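Local coordinates for protein sulfhydryl oxidase 1 (Homo sapiens, PDB 3LLK) that probably oxidises paired cysteine thiols to disulfides with its bound flavin-adenine dinucleotide, passing the electrons to oxygen, at residues H24-R28 and I29-R33; C120-W123 and V124-H127; W218-R221 and E222-S225. All blocks are in the same frame, centred on the assembly; numbering follows the deposited sequence.

In the fold
From the N terminus, contact 1 comes first, at the C-terminal end of helix 16-30 where it runs into a 3-10 turn. Contact 2 follows on helix 118-134 and contact 3 in the loop between helices 185-203 and 239-249. Each is local, bridging only neighbouring turns of chain, so the three stand in series without nesting or crossing. Contacts 1 and 2 meet where I26 CD1 packs 3.6 Å from L125 CD2, joining helices 16-30 and 118-134, which probably belong to the two halves of the pseudo-dimer. Contacts 2 and 3 do not touch, but both meet FAD. Contacts 1 and 3 lie on opposite sides of the chain's centre, their centres about 33 Å apart.

Contact 1: H24-R28 and I29-R33; sequences HYILR and IEVGR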
loop_
_atom_site.group_PDB
_atom_site.type_symbol
_atom_site.label_atom_id
_atom_site.label_comp_id
_atom_site.label_asym_id
_atom_site.label_seq_id
_atom_site.Cartn_x
_atom_site.Cartn_y
_atom_site.Cartn_z
ATOM N N HIS A 24 7.735 3.726 7.484
ATOM C CA HIS A 24 9.128 4.055 7.780
ATOM C C HIS A 24 9.998 4.001 6.516
ATOM O O HIS A 24 10.763 4.921 6.224
ATOM C CB HIS A 24 9.686 3.071 8.805
ATOM C CG HIS A 24 11.132 3.293 9.125
ATOM N ND1 HIS A 24 11.584 4.416 9.783
ATOM C CD2 HIS A 24 12.230 2.553 8.844
ATOM C CE1 HIS A 24 12.900 4.358 9.896
ATOM N NE2 HIS A 24 13.316 3.238 9.333
ATOM N N TYR A 25 9.871 2.906 5.783
ATOM C CA TYR A 25 10.639 2.685 4.570
ATOM C C TYR A 25 10.321 3.737 3.512
ATOM O O TYR A 25 11.206 4.221 2.809
ATOM C CB TYR A 25 10.338 1.289 4.029
ATOM C CG TYR A 25 11.372 0.769 3.075
ATOM C CD1 TYR A 25 12.444 0.005 3.532
ATOM C CD2 TYR A 25 11.289 1.041 1.711
ATOM C CE1 TYR A 25 13.406 -0.478 2.652
ATOM C CE2 TYR A 25 12.251 0.560 0.823
ATOM C CZ TYR A 25 13.301 -0.196 1.302
ATOM O OH TYR A 25 14.249 -0.680 0.436
ATOM N N ILE A 26 9.051 4.089 3.400
ATOM C CA ILE A 26 8.632 5.095 2.435
ATOM C C ILE A 26 9.297 6.444 2.703
ATOM O O ILE A 26 9.960 7.012 1.828
ATOM C CB ILE A 26 7.083 5.277 2.462
ATOM C CG1 ILE A 26 6.414 4.081 1.786
ATOM C CG2 ILE A 26 6.691 6.576 1.791
ATOM C CD1 ILE A 26 4.909 3.963 2.038
ATOM N N LEU A 27 9.132 6.941 3.925
ATOM C CA LEU A 27 9.666 8.237 4.311
ATOM C C LEU A 27 11.186 8.356 4.400
ATOM O O LEU A 27 11.739 9.380 4.017
ATOM C CB LEU A 27 9.044 8.670 5.644
ATOM C CG LEU A 27 7.511 8.814 5.682
ATOM C CD1 LEU A 27 7.044 8.880 7.135
ATOM C CD2 LEU A 27 7.071 10.060 4.925
ATOM N N ARG A 28 11.852 7.321 4.905
ATOM C CA ARG A 28 13.302 7.341 5.071
ATOM C C ARG A 28 14.100 6.779 3.894
ATOM O O ARG A 28 15.241 7.199 3.658
ATOM C CB ARG A 28 13.697 6.568 6.340
ATOM C CG ARG A 28 13.100 7.100 7.635
ATOM C CD ARG A 28 13.696 8.441 7.985
ATOM N NE ARG A 28 13.393 8.852 9.353
ATOM C CZ ARG A 28 13.829 9.985 9.895
ATOM N NH1 ARG A 28 14.582 10.817 9.184
ATOM N NH2 ARG A 28 13.529 10.287 11.149
ATOM N N ILE A 29 13.523 5.829 3.162
ATOM C CA ILE A 29 14.244 5.234 2.043
ATOM C C ILE A 29 13.760 5.689 0.670
ATOM O O ILE A 29 14.474 6.395 -0.037
ATOM C CB ILE A 29 14.183 3.692 2.095
ATOM C CG1 ILE A 29 14.728 3.192 3.437
ATOM C CG2 ILE A 29 14.991 3.098 0.950
ATOM C CD1 ILE A 29 16.181 3.515 3.679
ATOM N N GLU A 30 12.545 5.305 0.293
ATOM C CA GLU A 30 12.038 5.669 -1.026
ATOM C C GLU A 30 12.022 7.168 -1.305
ATOM O O GLU A 30 12.530 7.618 -2.343
ATOM C CB GLU A 30 10.644 5.088 -1.240
ATOM C CG GLU A 30 10.596 3.587 -1.069
ATOM C CD GLU A 30 9.897 2.902 -2.218
ATOM O OE1 GLU A 30 8.704 3.188 -2.438
ATOM O OE2 GLU A 30 10.546 2.079 -2.900
ATOM N N VAL A 31 11.429 7.947 -0.408
ATOM C CA VAL A 31 11.393 9.394 -0.623
ATOM C C VAL A 31 12.827 9.948 -0.544
ATOM O O VAL A 31 13.146 10.962 -1.161
ATOM C CB VAL A 31 10.527 10.105 0.434
ATOM C CG1 VAL A 31 10.598 11.614 0.235
ATOM C CG2 VAL A 31 9.082 9.617 0.342
ATOM N N GLY A 32 13.680 9.265 0.218
ATOM C CA GLY A 32 15.065 9.696 0.371
ATOM C C GLY A 32 15.998 9.436 -0.806
ATOM O O GLY A 32 17.174 9.783 -0.753
ATOM N N ARG A 33 15.485 8.824 -1.871
ATOM C CA ARG A 33 16.307 8.544 -3.048
ATOM C C ARG A 33 16.505 9.811 -3.880
ATOM O O ARG A 33 17.385 9.871 -4.733
ATOM C CB ARG A 33 15.630 7.488 -3.932
ATOM C CG ARG A 33 15.342 6.150 -3.252
ATOM C CD ARG A 33 16.602 5.307 -3.089
ATOM N NE ARG A 33 16.324 4.017 -2.455
ATOM C CZ ARG A 33 17.242 3.079 -2.225
ATOM N NH1 ARG A 33 18.505 3.280 -2.576
ATOM N NH2 ARG A 33 16.901 1.937 -1.639
#
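The Y25 ring carries I29 on one face and meets E30 near its plane, at the edge. I29 CB sits over the middle of the ring, 3.9 Å from the centroid, in a CH-pi contact, and its CG2 branch reaches on to Y25 CZ at 3.7 Å. At the rim, the methylene E30 CG lies 3.8 Å from Y25 CD2. Within 24-28, R28 CB lies over one face of the H24 ring, toward its rim. Y25 has its CG anti to the backbone N (chi1 -161°), which brings the ring over I29 CB. A beta-branched residue suits position 29, since it brings its bulk to the ring directly at CB. F118 of helix 118-134 also stacks on the tyrosine; a serine here would probably leave I29 and F118 without the ring each packs on.

The helix widens to a pi-type turn at 26-28, and 31-33 follow as a 3-10 segment. Bonds five residues apart are the signature of the wider turn. Y25 O is gripped twice: E30 N comes in the carbonyl plane at 3.0 Å, and I29 N at 2.8 Å from above that plane. V31 N gives I26 O a straight bond of 2.8 Å, and V31 CG2 packs tightly at 3.1 Å from the same oxygen.

Charges leave the turn for other parts of the fold. R28 makes salt bridges to D91 and E95, and the latter also accepts from H24. The buried E30 carboxylate bonds to Y157 OH and G163 N, and these two bonds would help to stabilise a negative charge on it.

Contact 2: C120-W123 and V124-H127; sequences CSLW and VLFH. With FAD (flavin-adenine dinucleotide), chain D.
W123 and H127, one helical turn apart, present their flat side chains to FAD, and both hold CG beside the backbone N, anti to the carbonyl carbon. In W123 (chi1 -89°) this carries the indole across to the flavin: the methyl carbon FAD C8M lies over one face, 3.4 Å from W123 CE2. The indole N-H is used as well, W123 NE1 giving FAD O2' a nearly straight bond of 2.8 Å. This double role, flat surface plus a rim donor, suits tryptophan. The H127 imidazole lies nearly parallel to the indole six-membered ring, with planes at 19°, but slid so far that the two barely overlap. Its face takes the C2A end of the adenine, H127 NE2 approaching FAD C2A to 3.1 Å, while the same nitrogen is hydrogen-bonded to H196.

Helix 118-134 belongs to the helical FAD-binding domain of the Erv1/Alr family, whose members bind the cofactor in a four-helix bundle. Near its N-terminal end C120 CA comes to 3.0 Å from the phosphate oxygen FAD O1A, and C120 SG is tied to C108 in a disulfide.

Round the helix from the cofactor, L122 turns its CG anti to the backbone N (chi1 -166°), which puts L122 CG over the F126 face in a CH-pi contact, 3.8 Å from the centroid. Leucine suits this place because its branch point and both methyls meet the phenyl. L122 O lies over a face of F126 too, 3.3 Å from F126 CG, and accepts from F126 N. I154, Y157 and V158 of helix 150-161 pack against F126.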
loop_
_atom_site.group_PDB
_atom_site.type_symbol
_atom_site.label_atom_id
_atom_site.label_comp_id
_atom_site.label_asym_id
_atom_site.label_seq_id
_atom_site.Cartn_x
_atom_site.Cartn_y
_atom_site.Cartn_z
ATOM N N CYS A 120 5.860 -6.278 -0.372
ATOM C CA CYS A 120 4.706 -6.949 0.216
ATOM C C CYS A 120 3.956 -5.955 1.098
ATOM O O CYS A 120 2.735 -5.823 1.004
ATOM C CB CYS A 120 5.181 -8.143 1.040
ATOM S SG CYS A 120 4.005 -8.950 2.179
ATOM N N SER A 121 4.694 -5.231 1.932
ATOM C CA SER A 121 4.078 -4.269 2.830
ATOM C C SER A 121 3.410 -3.126 2.090
ATOM O O SER A 121 2.447 -2.556 2.584
ATOM C CB SER A 121 5.107 -3.702 3.811
ATOM O OG SER A 121 5.940 -2.747 3.191
ATOM N N LEU A 122 3.920 -2.794 0.908
ATOM C CA LEU A 122 3.349 -1.702 0.128
ATOM C C LEU A 122 1.983 -2.105 -0.430
ATOM O O LEU A 122 1.039 -1.314 -0.389
ATOM C CB LEU A 122 4.300 -1.296 -1.001
ATOM C CG LEU A 122 3.956 0.040 -1.663
ATOM C CD1 LEU A 122 3.919 1.142 -0.601
ATOM C CD2 LEU A 122 4.991 0.352 -2.742
ATOM N N TRP A 123 1.878 -3.333 -0.937
ATOM C CA TRP A 123 0.606 -3.845 -1.438
ATOM C C TRP A 123 -0.409 -3.806 -0.297
ATOM O O TRP A 123 -1.534 -3.331 -0.470
ATOM C CB TRP A 123 0.736 -5.302 -1.901
ATOM C CG TRP A 123 1.140 -5.487 -3.334
ATOM C CD1 TRP A 123 2.217 -6.186 -3.799
ATOM C CD2 TRP A 123 0.433 -5.021 -4.492
ATOM N NE1 TRP A 123 2.223 -6.187 -5.175
ATOM C CE2 TRP A 123 1.140 -5.478 -5.624
ATOM C CE3 TRP A 123 -0.733 -4.263 -4.680
ATOM C CZ2 TRP A 123 0.722 -5.200 -6.935
ATOM C CZ3 TRP A 123 -1.150 -3.987 -5.988
ATOM C CH2 TRP A 123 -0.419 -4.456 -7.094
ATOM N N VAL A 124 -0.012 -4.317 0.869
ATOM C CA VAL A 124 -0.919 -4.358 2.010
ATOM C C VAL A 124 -1.392 -2.960 2.351
ATOM O O VAL A 124 -2.595 -2.740 2.488
ATOM C CB VAL A 124 -0.266 -5.010 3.255
ATOM C CG1 VAL A 124 -1.275 -5.057 4.422
ATOM C CG2 VAL A 124 0.172 -6.424 2.918
ATOM N N LEU A 125 -0.453 -2.020 2.448
ATOM C CA LEU A 125 -0.779 -0.627 2.753
ATOM C C LEU A 125 -1.763 -0.064 1.727
ATOM O O LEU A 125 -2.781 0.523 2.099
ATOM C CB LEU A 125 0.498 0.231 2.776
ATOM C CG LEU A 125 0.378 1.766 2.858
ATOM C CD1 LEU A 125 -0.445 2.162 4.081
ATOM C CD2 LEU A 125 1.776 2.404 2.938
ATOM N N PHE A 126 -1.465 -0.255 0.439
ATOM C CA PHE A 126 -2.332 0.242 -0.636
ATOM C C PHE A 126 -3.767 -0.300 -0.533
ATOM O O PHE A 126 -4.733 0.464 -0.591
ATOM C CB PHE A 126 -1.762 -0.116 -2.027
ATOM C CG PHE A 126 -0.549 0.697 -2.444
ATOM C CD1 PHE A 126 -0.163 1.842 -1.747
ATOM C CD2 PHE A 126 0.205 0.302 -3.547
ATOM C CE1 PHE A 126 0.967 2.582 -2.145
ATOM C CE2 PHE A 126 1.332 1.033 -3.954
ATOM C CZ PHE A 126 1.711 2.171 -3.250
ATOM N N HIS A 127 -3.903 -1.620 -0.416
ATOM C CA HIS A 127 -5.224 -2.238 -0.305
ATOM C C HIS A 127 -5.966 -1.666 0.902
ATOM O O HIS A 127 -7.155 -1.347 0.832
ATOM C CB HIS A 127 -5.108 -3.758 -0.144
ATOM C CG HIS A 127 -4.684 -4.470 -1.388
ATOM N ND1 HIS A 127 -5.454 -4.490 -2.530
ATOM C CD2 HIS A 127 -3.555 -5.159 -1.685
ATOM C CE1 HIS A 127 -4.819 -5.156 -3.476
ATOM N NE2 HIS A 127 -3.665 -5.573 -2.988
HETATM P PA FAD D . 2.581 -9.692 -2.323
HETATM O O1A FAD D . 3.544 -8.618 -1.954
HETATM O O2A FAD D . 2.112 -9.921 -3.716
HETATM O O5B FAD D . 1.296 -9.608 -1.428
HETATM C C5B FAD D . 1.210 -8.988 -0.144
HETATM C C4B FAD D . 0.133 -9.797 0.529
HETATM O O4B FAD D . -1.110 -9.128 0.184
HETATM C C3B FAD D . -0.041 -11.332 0.548
HETATM O O3B FAD D . 0.781 -12.045 1.470
HETATM C C2B FAD D . -1.488 -11.419 0.730
HETATM O O2B FAD D . -1.926 -11.433 2.054
HETATM C C1B FAD D . -2.078 -10.174 0.050
HETATM N N9A FAD D . -2.510 -10.248 -1.311
HETATM C C8A FAD D . -2.120 -11.066 -2.404
HETATM N N7A FAD D . -2.761 -10.887 -3.512
HETATM C C5A FAD D . -3.662 -9.890 -3.163
HETATM C C6A FAD D . -4.677 -9.287 -3.931
HETATM N N6A FAD D . -4.950 -9.635 -5.196
HETATM N N1A FAD D . -5.487 -8.320 -3.367
HETATM C C2A FAD D . -5.403 -7.954 -2.058
HETATM N N3A FAD D . -4.397 -8.551 -1.285
HETATM C C4A FAD D . -3.546 -9.523 -1.901
HETATM N N1 FAD D . 7.734 -7.688 -8.747
HETATM C C2 FAD D . 8.330 -8.228 -9.866
HETATM O O2 FAD D . 9.203 -9.089 -9.672
HETATM N N3 FAD D . 7.789 -7.690 -11.027
HETATM C C4 FAD D . 6.768 -6.716 -11.153
HETATM O O4 FAD D . 6.421 -6.297 -12.306
HETATM C C4X FAD D . 6.239 -6.237 -9.971
HETATM N N5 FAD D . 5.277 -5.175 -9.984
HETATM C C5X FAD D . 4.773 -4.551 -8.812
HETATM C C6 FAD D . 3.921 -3.439 -8.961
HETATM C C7 FAD D . 3.401 -2.834 -7.782
HETATM C C7M FAD D . 2.486 -1.633 -8.022
HETATM C C8 FAD D . 3.725 -3.332 -6.484
HETATM C C8M FAD D . 3.250 -2.857 -5.126
HETATM C C9 FAD D . 4.600 -4.413 -6.377
HETATM C C9A FAD D . 5.210 -5.055 -7.487
HETATM N N10 FAD D . 6.137 -6.210 -7.617
HETATM C C10 FAD D . 6.735 -6.742 -8.729
HETATM C "C1'" FAD D . 6.358 -6.949 -6.414
HETATM C "C2'" FAD D . 5.448 -8.097 -6.099
HETATM O "O2'" FAD D . 4.084 -7.787 -6.480
HETATM C "C3'" FAD D . 5.410 -8.604 -4.689
HETATM O "O3'" FAD D . 5.122 -7.535 -3.796
HETATM C "C4'" FAD D . 6.555 -9.446 -4.150
HETATM O "O4'" FAD D . 7.014 -10.399 -5.155
HETATM C "C5'" FAD D . 6.381 -10.101 -2.849
HETATM O "O5'" FAD D . 5.343 -11.071 -3.009
HETATM P P FAD D . 4.568 -11.747 -1.847
HETATM O O1P FAD D . 4.418 -13.127 -2.311
HETATM O O2P FAD D . 5.236 -11.589 -0.528
HETATM O O3P FAD D . 3.112 -11.071 -1.721
#

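Contact 3: W218-R221 and E222-S225; sequences WPPR and ELCS. With FAD (flavin-adenine dinucleotide), chain D.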
loop_
_atom_site.group_PDB
_atom_site.type_symbol
_atom_site.label_atom_id
_atom_site.label_comp_id
_atom_site.label_asym_id
_atom_site.label_seq_id
_atom_site.Cartn_x
_atom_site.Cartn_y
_atom_site.Cartn_z
ATOM N N TRP A 218 -5.503 -14.602 -5.277
ATOM C CA TRP A 218 -5.944 -14.257 -3.930
ATOM C C TRP A 218 -7.322 -13.587 -3.853
ATOM O O TRP A 218 -7.661 -12.750 -4.680
ATOM C CB TRP A 218 -4.875 -13.339 -3.332
ATOM C CG TRP A 218 -4.884 -13.196 -1.859
ATOM C CD1 TRP A 218 -4.132 -13.896 -0.966
ATOM C CD2 TRP A 218 -5.637 -12.249 -1.100
ATOM N NE1 TRP A 218 -4.359 -13.436 0.308
ATOM C CE2 TRP A 218 -5.281 -12.424 0.255
ATOM C CE3 TRP A 218 -6.579 -11.264 -1.434
ATOM C CZ2 TRP A 218 -5.833 -11.646 1.283
ATOM C CZ3 TRP A 218 -7.128 -10.488 -0.409
ATOM C CH2 TRP A 218 -6.751 -10.686 0.932
ATOM N N PRO A 219 -8.107 -13.901 -2.808
ATOM C CA PRO A 219 -7.805 -14.819 -1.705
ATOM C C PRO A 219 -8.012 -16.291 -2.065
ATOM O O PRO A 219 -8.952 -16.639 -2.795
ATOM C CB PRO A 219 -8.758 -14.351 -0.617
ATOM C CG PRO A 219 -10.010 -14.023 -1.431
ATOM C CD PRO A 219 -9.448 -13.299 -2.649
ATOM N N PRO A 220 -7.133 -17.180 -1.567
ATOM C CA PRO A 220 -7.295 -18.604 -1.886
ATOM C C PRO A 220 -8.545 -19.156 -1.196
ATOM O O PRO A 220 -9.077 -18.528 -0.279
ATOM C CB PRO A 220 -5.998 -19.223 -1.365
ATOM C CG PRO A 220 -5.693 -18.376 -0.163
ATOM C CD PRO A 220 -5.983 -16.964 -0.669
ATOM N N ARG A 221 -9.009 -20.320 -1.631
ATOM C CA ARG A 221 -10.213 -20.921 -1.053
ATOM C C ARG A 221 -10.194 -21.148 0.457
ATOM O O ARG A 221 -11.219 -20.999 1.120
ATOM C CB ARG A 221 -10.538 -22.235 -1.768
ATOM C CG ARG A 221 -11.164 -22.011 -3.126
ATOM C CD ARG A 221 -11.211 -23.270 -3.975
ATOM N NE ARG A 221 -12.064 -23.061 -5.142
ATOM C CZ ARG A 221 -13.393 -23.007 -5.089
ATOM N NH1 ARG A 221 -14.026 -23.155 -3.927
ATOM N NH2 ARG A 221 -14.093 -22.802 -6.194
ATOM N N GLU A 222 -9.036 -21.482 1.013
ATOM C CA GLU A 222 -8.965 -21.723 2.446
ATOM C C GLU A 222 -9.146 -20.422 3.232
ATOM O O GLU A 222 -9.494 -20.444 4.409
ATOM C CB GLU A 222 -7.627 -22.379 2.813
ATOM C CG GLU A 222 -6.459 -21.415 2.899
ATOM C CD GLU A 222 -5.147 -22.119 3.171
ATOM O OE1 GLU A 222 -5.167 -23.162 3.861
ATOM O OE2 GLU A 222 -4.094 -21.628 2.705
ATOM N N LEU A 223 -8.913 -19.294 2.576
ATOM C CA LEU A 223 -9.053 -18.002 3.232
ATOM C C LEU A 223 -10.491 -17.496 3.075
ATOM O O LEU A 223 -11.110 -17.049 4.040
ATOM C CB LEU A 223 -8.070 -17.001 2.625
ATOM C CG LEU A 223 -7.330 -16.075 3.595
ATOM C CD1 LEU A 223 -6.533 -15.043 2.806
ATOM C CD2 LEU A 223 -8.321 -15.388 4.508
ATOM N N CYS A 224 -11.017 -17.566 1.855
ATOM C CA CYS A 224 -12.389 -17.137 1.577
ATOM C C CYS A 224 -13.021 -18.091 0.579
ATOM O O CYS A 224 -12.793 -17.981 -0.617
ATOM C CB CYS A 224 -12.422 -15.707 1.015
ATOM S SG CYS A 224 -14.105 -15.139 0.593
ATOM N N SER A 225 -13.822 -19.032 1.066
ATOM C CA SER A 225 -14.442 -19.997 0.169
ATOM C C SER A 225 -15.612 -19.430 -0.616
ATOM O O SER A 225 -15.831 -19.826 -1.750
ATOM C CB SER A 225 -14.890 -21.253 0.934
ATOM O OG SER A 225 -15.740 -20.934 2.020
HETATM P PA FAD D . 2.581 -9.692 -2.323
HETATM O O1A FAD D . 3.544 -8.618 -1.954
HETATM O O2A FAD D . 2.112 -9.921 -3.716
HETATM O O5B FAD D . 1.296 -9.608 -1.428
HETATM C C5B FAD D . 1.210 -8.988 -0.144
HETATM C C4B FAD D . 0.133 -9.797 0.529
HETATM O O4B FAD D . -1.110 -9.128 0.184
HETATM C C3B FAD D . -0.041 -11.332 0.548
HETATM O O3B FAD D . 0.781 -12.045 1.470
HETATM C C2B FAD D . -1.488 -11.419 0.730
HETATM O O2B FAD D . -1.926 -11.433 2.054
HETATM C C1B FAD D . -2.078 -10.174 0.050
HETATM N N9A FAD D . -2.510 -10.248 -1.311
HETATM C C8A FAD D . -2.120 -11.066 -2.404
HETATM N N7A FAD D . -2.761 -10.887 -3.512
HETATM C C5A FAD D . -3.662 -9.890 -3.163
HETATM C C6A FAD D . -4.677 -9.287 -3.931
HETATM N N6A FAD D . -4.950 -9.635 -5.196
HETATM N N1A FAD D . -5.487 -8.320 -3.367
HETATM C C2A FAD D . -5.403 -7.954 -2.058
HETATM N N3A FAD D . -4.397 -8.551 -1.285
HETATM C C4A FAD D . -3.546 -9.523 -1.901
HETATM N N1 FAD D . 7.734 -7.688 -8.747
HETATM C C2 FAD D . 8.330 -8.228 -9.866
HETATM O O2 FAD D . 9.203 -9.089 -9.672
HETATM N N3 FAD D . 7.789 -7.690 -11.027
HETATM C C4 FAD D . 6.768 -6.716 -11.153
HETATM O O4 FAD D . 6.421 -6.297 -12.306
HETATM C C4X FAD D . 6.239 -6.237 -9.971
HETATM N N5 FAD D . 5.277 -5.175 -9.984
HETATM C C5X FAD D . 4.773 -4.551 -8.812
HETATM C C6 FAD D . 3.921 -3.439 -8.961
HETATM C C7 FAD D . 3.401 -2.834 -7.782
HETATM C C7M FAD D . 2.486 -1.633 -8.022
HETATM C C8 FAD D . 3.725 -3.332 -6.484
HETATM C C8M FAD D . 3.250 -2.857 -5.126
HETATM C C9 FAD D . 4.600 -4.413 -6.377
HETATM C C9A FAD D . 5.210 -5.055 -7.487
HETATM N N10 FAD D . 6.137 -6.210 -7.617
HETATM C C10 FAD D . 6.735 -6.742 -8.729
HETATM C "C1'" FAD D . 6.358 -6.949 -6.414
HETATM C "C2'" FAD D . 5.448 -8.097 -6.099
HETATM O "O2'" FAD D . 4.084 -7.787 -6.480
HETATM C "C3'" FAD D . 5.410 -8.604 -4.689
HETATM O "O3'" FAD D . 5.122 -7.535 -3.796
HETATM C "C4'" FAD D . 6.555 -9.446 -4.150
HETATM O "O4'" FAD D . 7.014 -10.399 -5.155
HETATM C "C5'" FAD D . 6.381 -10.101 -2.849
HETATM O "O5'" FAD D . 5.343 -11.071 -3.009
HETATM P P FAD D . 4.568 -11.747 -1.847
HETATM O O1P FAD D . 4.418 -13.127 -2.311
HETATM O O2P FAD D . 5.236 -11.589 -0.528
HETATM O O3P FAD D . 3.112 -11.071 -1.721
#
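L223 lies obliquely to the W218 indole, its CD1 methyl 3.7 Å from W218 NE1, and the same methyl packs against P219 CB. L223 CB rests 3.9 Å from P220 CD. The indole itself is held between the adenine of FAD and the ring of P219, one on each face. On the cofactor side this is an offset (parallel-displaced) stack, with FAD C4A 3.5 Å from W218 CD2. On the other, P219 CB stands over the centre of the ring system. The peptide bond between the two residues is cis, and this folds the proline against the indole face away from the adenine, the familiar aromatic-cis-proline arrangement. W218 swings its CG away from the backbone N (chi1 -162°) to bring the broad face to the nucleotide.

Further along, P219 CG touches C224 CB at 3.8 Å. F245 of helix 239-249 packs against W218, P219, L223 and C224.

The loop doubles back at P220, whose carbonyl oxygen takes two amides. C224 N makes a straight bond of 3.0 Å (171°), and L223 N comes from well above the carbonyl plane at 3.0 Å. C224, in this turn, is disulfide-bonded to C227, and R221 forms a salt bridge to E230. P219 thus backs the indole and C224 packs behind P219, while the hold of W218 on the adenine is probably one of stacking and van der Waals contact.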